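Local coordinates for protein type C neurotoxin (Clostridium botulinum, PDB 3PME) that probably binds gangliosides and membrane lipids at the neuronal surface, serving as the receptor-binding domain of a botulinum C/D mosaic neurotoxin, at residues 11-14 with 19-22; 225-230 with 266-271. All blocks are in the same frame, centred on the assembly; numbering follows the deposited sequence.

Contact 1: residues 11-14 with 19-22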
loop_
_atom_site.group_PDB
_atom_site.type_symbol
_atom_site.label_atom_id
_atom_site.label_comp_id
_atom_site.label_asym_id
_atom_site.label_seq_id
_atom_site.Cartn_x
_atom_site.Cartn_y
_atom_site.Cartn_z
ATOM N N GLN A 11 -1.742 -19.582 3.497
ATOM C CA GLN A 11 -0.423 -19.178 3.047
ATOM C C GLN A 11 -0.030 -19.970 1.821
ATOM O O GLN A 11 -0.522 -21.070 1.588
ATOM C CB GLN A 11 0.608 -19.364 4.157
ATOM C CG GLN A 11 0.364 -18.475 5.366
ATOM C CD GLN A 11 1.497 -18.527 6.362
ATOM O OE1 GLN A 11 1.816 -17.530 7.014
ATOM N NE2 GLN A 11 2.119 -19.693 6.486
ATOM N N ASN A 12 0.853 -19.390 1.022
ATOM C CA ASN A 12 1.316 -20.057 -0.177
ATOM C C ASN A 12 2.543 -20.901 0.122
ATOM O O ASN A 12 3.609 -20.373 0.440
ATOM C CB ASN A 12 1.616 -19.036 -1.267
ATOM C CG ASN A 12 1.732 -19.673 -2.630
ATOM O OD1 ASN A 12 2.630 -20.484 -2.869
ATOM N ND2 ASN A 12 0.815 -19.324 -3.531
ATOM N N LYS A 13 2.374 -22.217 0.045
ATOM C CA LYS A 13 3.449 -23.160 0.332
ATOM C C LYS A 13 3.632 -24.080 -0.858
ATOM O O LYS A 13 2.661 -24.622 -1.384
ATOM C CB LYS A 13 3.130 -23.988 1.577
ATOM C CG LYS A 13 3.075 -23.186 2.863
ATOM C CD LYS A 13 4.400 -22.487 3.122
ATOM C CE LYS A 13 4.326 -21.579 4.336
ATOM N NZ LYS A 13 5.622 -20.876 4.562
ATOM N N LYS A 14 4.878 -24.253 -1.283
ATOM C CA LYS A 14 5.167 -25.096 -2.433
ATOM C C LYS A 14 4.201 -24.787 -3.575
ATOM O O LYS A 14 3.596 -25.690 -4.155
ATOM C CB LYS A 14 5.092 -26.577 -2.039
ATOM C CG LYS A 14 6.020 -26.955 -0.891
ATOM C CD LYS A 14 6.161 -28.465 -0.747
ATOM C CE LYS A 14 7.188 -28.822 0.322
ATOM N NZ LYS A 14 7.482 -30.287 0.366
ATOM N N ASP A 19 -3.756 -24.182 4.097
ATOM C CA ASP A 19 -3.842 -23.795 5.498
ATOM C C ASP A 19 -2.627 -24.333 6.248
ATOM O O ASP A 19 -2.427 -25.543 6.319
ATOM C CB ASP A 19 -5.131 -24.339 6.119
ATOM C CG ASP A 19 -5.185 -24.149 7.625
ATOM O OD1 ASP A 19 -4.569 -23.196 8.146
ATOM O OD2 ASP A 19 -5.838 -24.972 8.293
ATOM N N THR A 20 -1.833 -23.428 6.812
ATOM C CA THR A 20 -0.604 -23.786 7.515
ATOM C C THR A 20 -0.755 -23.723 9.032
ATOM O O THR A 20 0.238 -23.760 9.757
ATOM C CB THR A 20 0.530 -22.823 7.139
ATOM O OG1 THR A 20 0.146 -21.483 7.497
ATOM C CG2 THR A 20 0.828 -22.904 5.645
ATOM N N SER A 21 -1.989 -23.618 9.509
ATOM C CA SER A 21 -2.240 -23.421 10.931
ATOM C C SER A 21 -1.917 -24.663 11.754
ATOM O O SER A 21 -1.709 -24.576 12.965
ATOM C CB SER A 21 -3.700 -23.035 11.167
ATOM O OG SER A 21 -4.575 -24.116 10.875
ATOM N N GLY A 22 -1.894 -25.812 11.090
ATOM C CA GLY A 22 -1.710 -27.083 11.766
ATOM C C GLY A 22 -3.010 -27.861 11.823
ATOM O O GLY A 22 -3.018 -29.049 12.144
#

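Contact 2: residues 225-230 with 266-271. With SO4 (sulfate ion), chain C.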
loop_
_atom_site.group_PDB
_atom_site.type_symbol
_atom_site.label_atom_id
_atom_site.label_comp_id
_atom_site.label_asym_id
_atom_site.label_seq_id
_atom_site.Cartn_x
_atom_site.Cartn_y
_atom_site.Cartn_z
ATOM N N ASP A 225 5.447 1.066 -3.057
ATOM C CA ASP A 225 4.892 2.043 -3.993
ATOM C C ASP A 225 3.641 2.693 -3.391
ATOM O O ASP A 225 3.252 2.402 -2.245
ATOM C CB ASP A 225 4.665 1.451 -5.408
ATOM C CG ASP A 225 3.506 0.451 -5.482
ATOM O OD1 ASP A 225 2.669 0.370 -4.552
ATOM O OD2 ASP A 225 3.416 -0.261 -6.505
ATOM N N TYR A 226 3.021 3.578 -4.160
ATOM C CA TYR A 226 1.883 4.378 -3.727
ATOM C C TYR A 226 0.738 3.511 -3.220
ATOM O O TYR A 226 0.010 3.904 -2.301
ATOM C CB TYR A 226 1.425 5.214 -4.924
ATOM C CG TYR A 226 0.256 6.127 -4.675
ATOM C CD1 TYR A 226 0.431 7.350 -4.040
ATOM C CD2 TYR A 226 -1.020 5.774 -5.092
ATOM C CE1 TYR A 226 -0.643 8.194 -3.806
ATOM C CE2 TYR A 226 -2.088 6.617 -4.887
ATOM C CZ TYR A 226 -1.898 7.820 -4.235
ATOM O OH TYR A 226 -2.971 8.649 -4.006
ATOM N N TRP A 227 0.580 2.337 -3.814
ATOM C CA TRP A 227 -0.538 1.443 -3.499
ATOM C C TRP A 227 -0.231 0.504 -2.338
ATOM O O TRP A 227 -1.094 -0.270 -1.925
ATOM C CB TRP A 227 -0.843 0.569 -4.722
ATOM C CG TRP A 227 -0.886 1.360 -5.987
ATOM C CD1 TRP A 227 0.034 1.341 -7.003
ATOM C CD2 TRP A 227 -1.883 2.310 -6.364
ATOM N NE1 TRP A 227 -0.340 2.220 -7.988
ATOM C CE2 TRP A 227 -1.515 2.825 -7.625
ATOM C CE3 TRP A 227 -3.050 2.785 -5.750
ATOM C CZ2 TRP A 227 -2.280 3.785 -8.285
ATOM C CZ3 TRP A 227 -3.814 3.735 -6.410
ATOM C CH2 TRP A 227 -3.420 4.228 -7.666
ATOM N N GLY A 228 0.998 0.534 -1.837
ATOM C CA GLY A 228 1.429 -0.432 -0.835
ATOM C C GLY A 228 2.042 -1.730 -1.353
ATOM O O GLY A 228 2.303 -2.653 -0.583
ATOM N N ASN A 229 2.270 -1.809 -2.662
ATOM C CA ASN A 229 2.979 -2.941 -3.260
ATOM C C ASN A 229 4.481 -2.767 -3.023
ATOM O O ASN A 229 4.957 -1.645 -2.832
ATOM C CB ASN A 229 2.792 -2.970 -4.783
ATOM C CG ASN A 229 1.342 -2.926 -5.217
ATOM O OD1 ASN A 229 0.487 -3.619 -4.667
ATOM N ND2 ASN A 229 1.062 -2.121 -6.243
ATOM N N PRO A 230 5.255 -3.864 -3.082
ATOM C CA PRO A 230 6.713 -3.691 -3.029
ATOM C C PRO A 230 7.217 -2.825 -4.178
ATOM O O PRO A 230 6.794 -3.011 -5.332
ATOM C CB PRO A 230 7.235 -5.123 -3.178
ATOM C CG PRO A 230 6.110 -5.960 -2.570
ATOM C CD PRO A 230 4.867 -5.282 -3.064
ATOM N N LYS A 266 -5.733 13.375 -12.567
ATOM C CA LYS A 266 -5.058 12.136 -12.948
ATOM C C LYS A 266 -3.808 11.845 -12.129
ATOM O O LYS A 266 -3.022 12.754 -11.830
ATOM C CB LYS A 266 -4.698 12.157 -14.435
ATOM C CG LYS A 266 -5.890 12.019 -15.360
ATOM C CD LYS A 266 -5.533 12.396 -16.783
ATOM C CE LYS A 266 -4.450 11.505 -17.372
ATOM N NZ LYS A 266 -4.220 11.853 -18.807
ATOM N N LEU A 267 -3.624 10.575 -11.772
ATOM C CA LEU A 267 -2.403 10.140 -11.102
ATOM C C LEU A 267 -1.276 9.812 -12.068
ATOM O O LEU A 267 -0.102 9.958 -11.734
ATOM C CB LEU A 267 -2.677 8.900 -10.257
ATOM C CG LEU A 267 -3.630 9.066 -9.087
ATOM C CD1 LEU A 267 -3.783 7.730 -8.403
ATOM C CD2 LEU A 267 -3.058 10.108 -8.144
ATOM N N TYR A 268 -1.613 9.311 -13.251
ATOM C CA TYR A 268 -0.584 8.921 -14.194
ATOM C C TYR A 268 -0.339 10.118 -15.088
ATOM O O TYR A 268 -1.167 10.439 -15.948
ATOM C CB TYR A 268 -1.002 7.700 -15.015
ATOM C CG TYR A 268 -1.413 6.496 -14.189
ATOM C CD1 TYR A 268 -0.769 6.185 -12.995
ATOM C CD2 TYR A 268 -2.428 5.655 -14.627
ATOM C CE1 TYR A 268 -1.146 5.076 -12.252
ATOM C CE2 TYR A 268 -2.810 4.542 -13.892
ATOM C CZ TYR A 268 -2.168 4.262 -12.709
ATOM O OH TYR A 268 -2.559 3.145 -11.992
ATOM N N THR A 269 0.801 10.769 -14.872
ATOM C CA THR A 269 1.065 12.084 -15.455
ATOM C C THR A 269 2.087 11.992 -16.604
ATOM O O THR A 269 1.768 11.463 -17.667
ATOM C CB THR A 269 1.510 13.090 -14.372
ATOM O OG1 THR A 269 2.668 12.580 -13.697
ATOM C CG2 THR A 269 0.377 13.309 -13.340
ATOM N N LYS A 270 3.304 12.488 -16.386
ATOM C CA LYS A 270 4.349 12.496 -17.416
ATOM C C LYS A 270 5.722 12.200 -16.818
ATOM O O LYS A 270 5.940 12.362 -15.608
ATOM C CB LYS A 270 4.418 13.878 -18.083
ATOM C CG LYS A 270 3.162 14.309 -18.799
ATOM C CD LYS A 270 3.362 15.672 -19.439
ATOM C CE LYS A 270 4.719 15.747 -20.096
ATOM N NZ LYS A 270 4.745 16.755 -21.196
ATOM N N ASN A 271 6.658 11.822 -17.691
ATOM C CA ASN A 271 8.053 11.608 -17.307
ATOM C C ASN A 271 8.259 10.668 -16.115
ATOM O O ASN A 271 8.913 11.030 -15.143
ATOM C CB ASN A 271 8.757 12.943 -17.022
ATOM C CG ASN A 271 8.650 13.921 -18.178
ATOM O OD1 ASN A 271 8.539 13.524 -19.341
ATOM N ND2 ASN A 271 8.706 15.209 -17.865
HETATM S S SO4 C . 7.972 18.539 -20.202
HETATM O O1 SO4 C . 7.064 19.355 -19.395
HETATM O O2 SO4 C . 8.258 17.273 -19.552
HETATM O O3 SO4 C . 7.338 18.277 -21.492
HETATM O O4 SO4 C . 9.228 19.260 -20.410
#

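Contact 1: residues 11-14 with 19-22
The carboxamide of Gln-11 presents one face to Thr-20: the hydroxyl OG1 stands above the amide plane at its nitrogen end, while the methyl CG2 lies closer to that plane, beside NE2. The setting is the antiparallel β-hairpin of strands 6-13 and 16-19 in the lectin-like N-terminal half of the receptor-binding domain. Although NE2 of Gln-11 and OG1 of Thr-20 are only 2.8 Å apart, the angle is too poor for a hydrogen bond, as expected when the oxygen sits over the amide rather than in front of an N-H. OG1 has a weak bond to the backbone carbonyl of Ser-9, the residue with which Thr-20 also pairs through its main chain. Chi1 of 60° sets OG1 between the backbone N and the carbonyl carbon of Thr-20 and swings CG2 towards the first strand. A second flat group, the carboxylate of Asp-19, fixes the turn that carries the threonine. Its OD1 takes Ser-21 N at 2.9 Å from above the carboxylate plane, an Asx turn, and Ser-21 OG on the syn side, close to the plane. Ser-9 N also bonds to OD1, and Ala-25 N to OD2, so both oxygens of this buried acid are engaged. Two residues along from Gln-11, Lys-13 completes the surface patch with its aliphatic chain. A bend at chi2 (-59°) brings that chain across the threonine methyl at about a right angle, with Lys-13 CG 3.6 Å and CE 4.0 Å from Thr-20 CG2.

Contact 2: residues 225-230 with 266-271
Tyr-226 and Trp-227, carried on a tight turn, meet Leu-267 and Tyr-268 in a buried example of two loops packed together with no hydrogen bond between them. The turn begins at Asp-225, whose OD1 receives Trp-227 N (an Asx turn) and Asn-229 N from opposite faces of the carboxylate. In Tyr-226, chi1 of -179° puts CG opposite the backbone N and sends the ring toward the second loop, where CE2 comes within 4.1 Å of Leu-267 CD1. Trp-227 takes the edge of the Tyr-226 ring over one face of its indole, and its far CH2 lies 3.6 Å from the same leucine methyl. Trp-227 CZ2 is 3.8 Å from Tyr-268 OH, a hydroxyl that bonds to Trp-412 O and Asp-409 N. Gly-228 closes the type I turn, and Asn-229 ND2 returns to the syn lone pair of Asp-225 OD2. At the remote end of 266-271, Lys-270 and Asn-271 bind a sulfate, probably from the crystallisation liquor, together with Tyr-248 and Tyr-299. The contact lies within the trefoil-type half, where Tyr-226, Trp-227 and Tyr-268 pack on Ile-406 of strand 403-406, while Trp-227 and Asn-229 reach Lys-76 of strand 68-77 in the lectin-like half.

Read from the N terminus, the chain gives one case of local closure and one of longer range. Contact 1 comes first, joining strand 6-13 to the residues just after strand 16-19 across four intervening residues, and is complete long before contact 2 opens. The chain then builds the remaining lectin-like strands and helix 207-218 before reaching 225-230. Contact 2 closes a loop with 35 residues between its segments, including strands 238-241, 247-252 and 255-260. The contacts follow in series, with neither crossing nor enclosure. Their centres are about 32 Å apart and their nearest atoms about 14 Å: one belongs to the lectin-like surface, the other to the trefoil-type interior near the domain junction.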